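Side-chain contacts in serine-threonine phosphatase 2C (Toxoplasma gondii, PDB 2I44), which probably removes phosphate from phosphoserine and phosphothreonine residues of proteins, as a PP2C-family phosphatase, and binds calcium ions: residues P20-A25 with D52-G57; P44-G49 with P77-S82; S81-Q86 with V113-K118. All blocks are in the same frame, centred on the assembly; numbering follows the deposited sequence.

Interaction 1 (P20-A25 with D52-G57); sequences PAFDAA and DCAFFG
F22 lays one face of its ring against the edge of F56, the T-shaped (edge-to-face) pair at the heart of this contact. The ring centroids are 5.2 Å apart and the planes stand at 80°, close to perpendicular. The nearest atom of F56 is CZ, 3.6 Å from F22 CE1; it stands over the F22 face, displaced toward the rim. The two side chains reach the meeting point from opposite directions, one from each strand. F22 holds CG between its backbone N and carbonyl carbon (chi1 62°), a cramped setting that carries the ring toward residues 52-57. On the same side as F56, the methyl of A54 approaches the F22 ring obliquely, its CB 3.7 Å from F22 CE2. Alanine suits that place, as its short side chain lets the F22 ring settle close to the strand. Nearer the start of both segments, A21 CB rests 4.4 Å from D52 CA; the carboxylate of D52 turns to R50 in a salt bridge.

The strands 22-29 and 53-62 belong to different sheets, and no hydrogen bond joins the two segments. The contact is thus made across the interior of the beta-sandwich that defines the PP2C fold. V318 of strand 313-320 touches both rings, L145 packs on F22 and L42 on F56. With every side-chain contact apolar, the sheets are held here by close fit, burial and the weak electrostatics of C-H edge against aromatic face, not by directional polar bonds.

Interaction 2 (P44-G49 with P77-S82); sequences PQLVPG and PQLISS
L46 meets L79 and I80 with the two ends of its forked side chain, each methyl taking a different partner. The segment reaches this residue from P44, where strand 38-43 has given way to the loop that leads into strand 53-62. At L46 the CB does not aim straight at the helix; an extended first torsion, with CG opposite the backbone N (chi1 -170°), brings the methyls nearer to it. CD2 touches L79 CD2 at 3.9 Å, and the two leucine side chains cross at about a right angle. CD1 lies 4.2 Å from I80 CG2, a looser touch. The isoleucine offers this branch because its CG1 occupies the place between the backbone N and carbonyl carbon (chi1 65°), while CG2 stands beside the backbone N. Leucine fits position 46 well, since one residue can reach two consecutive side chains of the helix.

Next along the loop, V47 packs on W85 and C53, and W85 also lies against L46, L79 and I80. Beyond the touching residues, S81 OG donates to P77 O over 2.7 Å, bonding back to the carbonyl four residues earlier. F55 of strand 53-62 lies against both L46 and L79, which places the contact where a sandwich sheet meets its flanking helices, as in the alpha-beta-beta-alpha layering of the PP2C fold.

Interaction 3 (S81-Q86 with V113-K118); sequences SSPAWQ and VDDMYK
The backbones of S82 and D115 approach to 6.5 Å between CA atoms, where the start of helix 83-92 comes up against the middle of the long helix 98-130. S82 precedes the first turn of its helix, and its CB, like those of A84 and D115, points across to the other segment. The bond that joins the two is S82 OG donating to D115 OD2 at 3.2 Å. OD2 is met on its anti side, with the hydroxyl 18° out of the carboxylate plane. S82 OG sits opposite its own backbone N (chi1 167°), from where it also accepts from W85 N, 3.3 Å away with an N-H...O angle of 142°. This is an N-cap: serine suits it because one hydroxyl can accept from the first turn while donating a hydrogen bond to the neighbouring helix. The aspartate also stands near the amino-terminal end of helix 83-92, whose dipole would probably favour a negative charge there.

Around the polar bond the packing is small in scale. A84 CB lies 3.9 Å from D115 OD2, and alanine lets the two helices come close; A112 of helix 98-130 touches both S82 and A84. S82 CB rests 4.1 Å from D115 CB. The other carboxylate oxygen, D115 OD1, accepts from Q111 NE2 one turn earlier on helix 98-130, which gives the aspartate a second hold and restricts the rotation of its carboxylate.

In the fold
Interactions 1 and 2 are buried and apolar, whereas interaction 3 is partly buried and turns on a hydrogen bond. Strand 53-62 relates the first two: it faces the other sheet in interaction 1, while on its reverse side C53 and F55 meet the loop and helix of interaction 2, and C53 O probably bonds L46 N. F55 also touches the selenium of M116, reaching the helix of interaction 3. Interactions 2 and 3 share S81 and S82, the link between helices 66-80 and 83-92, and W85, from the helix of interaction 3, reaches into interaction 2. The chemistry follows the layers: aromatic rings between the sheets, aliphatic branches between sheet and helices, a capped helix start between helices.

Interaction 1 (P20-A25 with D52-G57)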
# COMPACT_ATOMS: atom_id res chain seq x y z
N PRO A 20 -19.90 -10.26 1.32
CA PRO A 20 -20.88 -9.74 2.28
C PRO A 20 -20.84 -8.23 2.53
O PRO A 20 -21.87 -7.56 2.41
CB PRO A 20 -20.58 -10.56 3.53
CG PRO A 20 -20.23 -11.89 2.95
CD PRO A 20 -19.31 -11.52 1.81
N ALA A 21 -19.67 -7.70 2.85
CA ALA A 21 -19.57 -6.27 3.14
C ALA A 21 -18.99 -5.39 2.04
O ALA A 21 -18.80 -4.19 2.25
CB ALA A 21 -18.76 -6.07 4.43
N PHE A 22 -18.72 -5.95 0.86
CA PHE A 22 -18.14 -5.15 -0.21
C PHE A 22 -17.96 -5.94 -1.49
O PHE A 22 -17.95 -7.17 -1.47
CB PHE A 22 -16.76 -4.67 0.23
CG PHE A 22 -15.80 -5.79 0.49
CD1 PHE A 22 -15.01 -6.31 -0.54
CD2 PHE A 22 -15.74 -6.39 1.75
CE1 PHE A 22 -14.17 -7.41 -0.32
CE2 PHE A 22 -14.91 -7.49 1.98
CZ PHE A 22 -14.12 -8.00 0.94
N ASP A 23 -17.79 -5.22 -2.60
CA ASP A 23 -17.53 -5.86 -3.88
C ASP A 23 -16.11 -5.43 -4.23
O ASP A 23 -15.71 -4.30 -3.97
CB ASP A 23 -18.51 -5.36 -4.95
CG ASP A 23 -19.95 -5.62 -4.58
OD1 ASP A 23 -20.22 -6.65 -3.94
OD2 ASP A 23 -20.82 -4.78 -4.92
N ALA A 24 -15.33 -6.34 -4.80
CA ALA A 24 -13.96 -6.01 -5.12
C ALA A 24 -13.53 -6.46 -6.50
O ALA A 24 -14.08 -7.40 -7.07
CB ALA A 24 -13.02 -6.58 -4.07
N ALA A 25 -12.52 -5.77 -7.02
CA ALA A 25 -11.96 -6.08 -8.32
C ALA A 25 -10.49 -5.71 -8.26
O ALA A 25 -10.10 -4.78 -7.55
CB ALA A 25 -12.65 -5.26 -9.40
N ASP A 52 -17.46 -9.54 8.20
CA ASP A 52 -17.27 -8.10 8.09
C ASP A 52 -15.82 -7.68 8.30
O ASP A 52 -15.54 -6.55 8.71
CB ASP A 52 -18.16 -7.40 9.12
CG ASP A 52 -17.74 -7.71 10.54
OD1 ASP A 52 -17.11 -8.77 10.75
OD2 ASP A 52 -18.05 -6.91 11.45
N CYS A 53 -14.89 -8.60 8.02
CA CYS A 53 -13.46 -8.32 8.16
C CYS A 53 -12.70 -8.75 6.91
O CYS A 53 -12.90 -9.85 6.39
CB CYS A 53 -12.87 -9.06 9.36
SG CYS A 53 -13.46 -8.48 10.95
N ALA A 54 -11.83 -7.87 6.43
CA ALA A 54 -11.04 -8.19 5.25
C ALA A 54 -9.75 -7.38 5.23
O ALA A 54 -9.65 -6.36 5.91
CB ALA A 54 -11.86 -7.90 3.99
N PHE A 55 -8.78 -7.87 4.47
CA PHE A 55 -7.48 -7.21 4.33
C PHE A 55 -7.26 -6.86 2.86
O PHE A 55 -7.57 -7.65 1.97
CB PHE A 55 -6.35 -8.13 4.79
CG PHE A 55 -4.98 -7.56 4.56
CD1 PHE A 55 -4.39 -6.72 5.50
CD2 PHE A 55 -4.28 -7.84 3.38
CE1 PHE A 55 -3.12 -6.18 5.28
CE2 PHE A 55 -3.02 -7.30 3.15
CZ PHE A 55 -2.44 -6.47 4.10
N PHE A 56 -6.71 -5.67 2.62
CA PHE A 56 -6.43 -5.21 1.27
C PHE A 56 -5.01 -4.67 1.21
O PHE A 56 -4.64 -3.84 2.04
CB PHE A 56 -7.42 -4.12 0.87
CG PHE A 56 -8.85 -4.55 0.94
CD1 PHE A 56 -9.42 -5.30 -0.09
CD2 PHE A 56 -9.63 -4.26 2.06
CE1 PHE A 56 -10.75 -5.74 -0.01
CE2 PHE A 56 -10.96 -4.69 2.14
CZ PHE A 56 -11.51 -5.43 1.11
N GLY A 57 -4.24 -5.11 0.23
CA GLY A 57 -2.87 -4.63 0.11
C GLY A 57 -2.34 -4.63 -1.31
O GLY A 57 -2.58 -5.55 -2.08

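Interaction 2 (P44-G49 with P77-S82)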
# COMPACT_ATOMS: atom_id res chain seq x y z
N PRO A 44 -10.44 -11.86 1.66
CA PRO A 44 -11.89 -11.65 1.80
C PRO A 44 -12.49 -11.90 3.19
O PRO A 44 -13.39 -11.16 3.62
CB PRO A 44 -12.47 -12.56 0.72
CG PRO A 44 -11.49 -13.67 0.65
CD PRO A 44 -10.16 -12.95 0.71
N GLN A 45 -12.03 -12.93 3.88
CA GLN A 45 -12.52 -13.22 5.22
C GLN A 45 -11.32 -13.30 6.15
O GLN A 45 -10.69 -14.35 6.30
CB GLN A 45 -13.31 -14.53 5.25
CG GLN A 45 -13.65 -15.00 6.66
CD GLN A 45 -14.51 -16.25 6.69
OE1 GLN A 45 -15.73 -16.19 6.48
NE2 GLN A 45 -13.89 -17.40 6.94
N LEU A 46 -11.01 -12.18 6.79
CA LEU A 46 -9.85 -12.09 7.68
C LEU A 46 -10.07 -12.74 9.05
O LEU A 46 -9.13 -13.28 9.64
CB LEU A 46 -9.46 -10.62 7.84
CG LEU A 46 -8.14 -10.32 8.54
CD1 LEU A 46 -6.98 -10.95 7.77
CD2 LEU A 46 -7.96 -8.82 8.64
N VAL A 47 -11.29 -12.68 9.56
CA VAL A 47 -11.60 -13.26 10.86
C VAL A 47 -12.60 -14.41 10.75
O VAL A 47 -13.78 -14.19 10.47
CB VAL A 47 -12.18 -12.19 11.82
CG1 VAL A 47 -12.44 -12.81 13.19
CG2 VAL A 47 -11.21 -11.02 11.93
N PRO A 48 -12.14 -15.66 10.96
CA PRO A 48 -13.02 -16.83 10.88
C PRO A 48 -14.28 -16.67 11.72
O PRO A 48 -14.22 -16.25 12.87
CB PRO A 48 -12.13 -17.96 11.38
CG PRO A 48 -10.77 -17.55 10.91
CD PRO A 48 -10.75 -16.07 11.26
N GLY A 49 -15.42 -17.02 11.12
CA GLY A 49 -16.69 -16.92 11.81
C GLY A 49 -17.38 -15.58 11.60
O GLY A 49 -18.54 -15.43 11.97
N PRO A 77 -0.20 -13.13 7.63
CA PRO A 77 0.26 -13.97 8.74
C PRO A 77 0.80 -13.13 9.91
O PRO A 77 0.48 -13.38 11.07
CB PRO A 77 1.34 -14.83 8.09
CG PRO A 77 0.82 -14.98 6.69
CD PRO A 77 0.40 -13.57 6.36
N GLN A 78 1.61 -12.12 9.60
CA GLN A 78 2.16 -11.27 10.64
C GLN A 78 1.07 -10.47 11.35
O GLN A 78 1.11 -10.28 12.56
CB GLN A 78 3.20 -10.30 10.06
CG GLN A 78 4.54 -10.93 9.71
CD GLN A 78 5.28 -11.47 10.93
OE1 GLN A 78 4.94 -11.14 12.07
NE2 GLN A 78 6.31 -12.27 10.69
N LEU A 79 0.08 -10.02 10.58
CA LEU A 79 -1.01 -9.24 11.15
C LEU A 79 -1.76 -10.02 12.23
O LEU A 79 -1.88 -9.56 13.36
CB LEU A 79 -2.01 -8.83 10.06
CG LEU A 79 -3.31 -8.19 10.56
CD1 LEU A 79 -3.00 -6.88 11.26
CD2 LEU A 79 -4.24 -7.94 9.38
N ILE A 80 -2.25 -11.20 11.87
CA ILE A 80 -3.02 -12.00 12.81
C ILE A 80 -2.20 -12.66 13.92
O ILE A 80 -2.77 -13.18 14.88
CB ILE A 80 -3.87 -13.06 12.07
CG1 ILE A 80 -2.97 -14.07 11.37
CG2 ILE A 80 -4.77 -12.36 11.05
CD1 ILE A 80 -3.75 -15.08 10.55
N SER A 81 -0.87 -12.64 13.81
CA SER A 81 -0.02 -13.21 14.85
C SER A 81 0.21 -12.15 15.90
O SER A 81 0.80 -12.41 16.95
CB SER A 81 1.32 -13.65 14.26
OG SER A 81 1.15 -14.68 13.31
N SER A 82 -0.25 -10.94 15.62
CA SER A 82 -0.09 -9.81 16.53
C SER A 82 -0.91 -9.94 17.81
O SER A 82 -2.12 -10.16 17.77
CB SER A 82 -0.49 -8.52 15.83
OG SER A 82 -0.64 -7.46 16.75

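Interaction 3 (S81-Q86 with V113-K118)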
# COMPACT_ATOMS: atom_id res chain seq x y z
N SER A 81 -0.87 -12.64 13.81
CA SER A 81 -0.02 -13.21 14.85
C SER A 81 0.21 -12.15 15.90
O SER A 81 0.80 -12.41 16.95
CB SER A 81 1.32 -13.65 14.26
OG SER A 81 1.15 -14.68 13.31
N SER A 82 -0.25 -10.94 15.62
CA SER A 82 -0.09 -9.81 16.53
C SER A 82 -0.91 -9.94 17.81
O SER A 82 -2.12 -10.16 17.77
CB SER A 82 -0.49 -8.52 15.83
OG SER A 82 -0.64 -7.46 16.75
N PRO A 83 -0.25 -9.81 18.97
CA PRO A 83 -0.98 -9.92 20.24
C PRO A 83 -2.08 -8.86 20.21
O PRO A 83 -3.14 -9.04 20.81
CB PRO A 83 0.09 -9.61 21.28
CG PRO A 83 1.32 -10.21 20.64
CD PRO A 83 1.20 -9.71 19.21
N ALA A 84 -1.82 -7.78 19.49
CA ALA A 84 -2.76 -6.68 19.35
C ALA A 84 -3.98 -7.17 18.57
O ALA A 84 -5.11 -6.77 18.83
CB ALA A 84 -2.10 -5.52 18.62
N TRP A 85 -3.73 -8.04 17.59
CA TRP A 85 -4.82 -8.58 16.79
C TRP A 85 -5.58 -9.64 17.58
O TRP A 85 -6.79 -9.82 17.39
CB TRP A 85 -4.29 -9.18 15.48
CG TRP A 85 -5.39 -9.65 14.59
CD1 TRP A 85 -5.78 -10.94 14.40
CD2 TRP A 85 -6.27 -8.84 13.80
NE1 TRP A 85 -6.86 -10.99 13.54
CE2 TRP A 85 -7.18 -9.71 13.16
CE3 TRP A 85 -6.39 -7.46 13.58
CZ2 TRP A 85 -8.18 -9.26 12.30
CZ3 TRP A 85 -7.39 -7.00 12.73
CH2 TRP A 85 -8.27 -7.90 12.10
N GLN A 86 -4.88 -10.35 18.45
CA GLN A 86 -5.52 -11.37 19.27
C GLN A 86 -6.56 -10.66 20.13
O GLN A 86 -7.65 -11.18 20.35
CB GLN A 86 -4.50 -12.07 20.17
CG GLN A 86 -3.29 -12.61 19.40
CD GLN A 86 -2.26 -13.27 20.31
OE1 GLN A 86 -2.29 -13.11 21.53
NE2 GLN A 86 -1.32 -14.00 19.71
N VAL A 113 -1.82 -2.96 13.03
CA VAL A 113 -1.26 -2.63 11.72
C VAL A 113 0.19 -2.23 11.90
O VAL A 113 1.05 -2.59 11.11
CB VAL A 113 -2.07 -1.49 11.05
CG1 VAL A 113 -1.37 -1.02 9.77
CG2 VAL A 113 -3.47 -1.99 10.72
N ASP A 114 0.46 -1.50 12.97
CA ASP A 114 1.82 -1.07 13.25
C ASP A 114 2.71 -2.30 13.45
O ASP A 114 3.82 -2.37 12.91
CB ASP A 114 1.87 -0.19 14.50
CG ASP A 114 3.15 0.61 14.58
OD1 ASP A 114 3.29 1.57 13.79
OD2 ASP A 114 4.02 0.29 15.42
N ASP A 115 2.22 -3.25 14.24
CA ASP A 115 2.96 -4.48 14.51
C ASP A 115 3.19 -5.26 13.22
O ASP A 115 4.27 -5.81 13.00
CB ASP A 115 2.19 -5.37 15.49
CG ASP A 115 2.27 -4.87 16.91
OD1 ASP A 115 2.93 -3.83 17.14
OD2 ASP A 115 1.68 -5.52 17.81
N MSE A 116 2.17 -5.31 12.38
CA MSE A 116 2.26 -6.01 11.11
C MSE A 116 3.41 -5.48 10.25
O MSE A 116 4.24 -6.25 9.76
CB MSE A 116 0.95 -5.88 10.33
CG MSE A 116 0.99 -6.46 8.93
SE MSE A 116 -0.63 -6.11 7.88
CE MSE A 116 -0.16 -4.37 7.20
N TYR A 117 3.44 -4.17 10.07
CA TYR A 117 4.47 -3.54 9.26
C TYR A 117 5.88 -3.85 9.75
O TYR A 117 6.70 -4.37 9.00
CB TYR A 117 4.25 -2.03 9.20
CG TYR A 117 3.37 -1.61 8.04
CD1 TYR A 117 3.91 -1.44 6.76
CD2 TYR A 117 2.00 -1.45 8.21
CE1 TYR A 117 3.09 -1.12 5.68
CE2 TYR A 117 1.17 -1.14 7.12
CZ TYR A 117 1.72 -0.97 5.86
OH TYR A 117 0.91 -0.65 4.80
N LYS A 118 6.14 -3.54 11.01
CA LYS A 118 7.46 -3.77 11.58
C LYS A 118 7.88 -5.24 11.61
O LYS A 118 9.02 -5.56 11.31
CB LYS A 118 7.54 -3.16 12.98
CG LYS A 118 7.47 -1.64 12.96
CD LYS A 118 7.23 -1.07 14.34
CE LYS A 118 7.17 0.45 14.31
NZ LYS A 118 6.58 1.01 15.55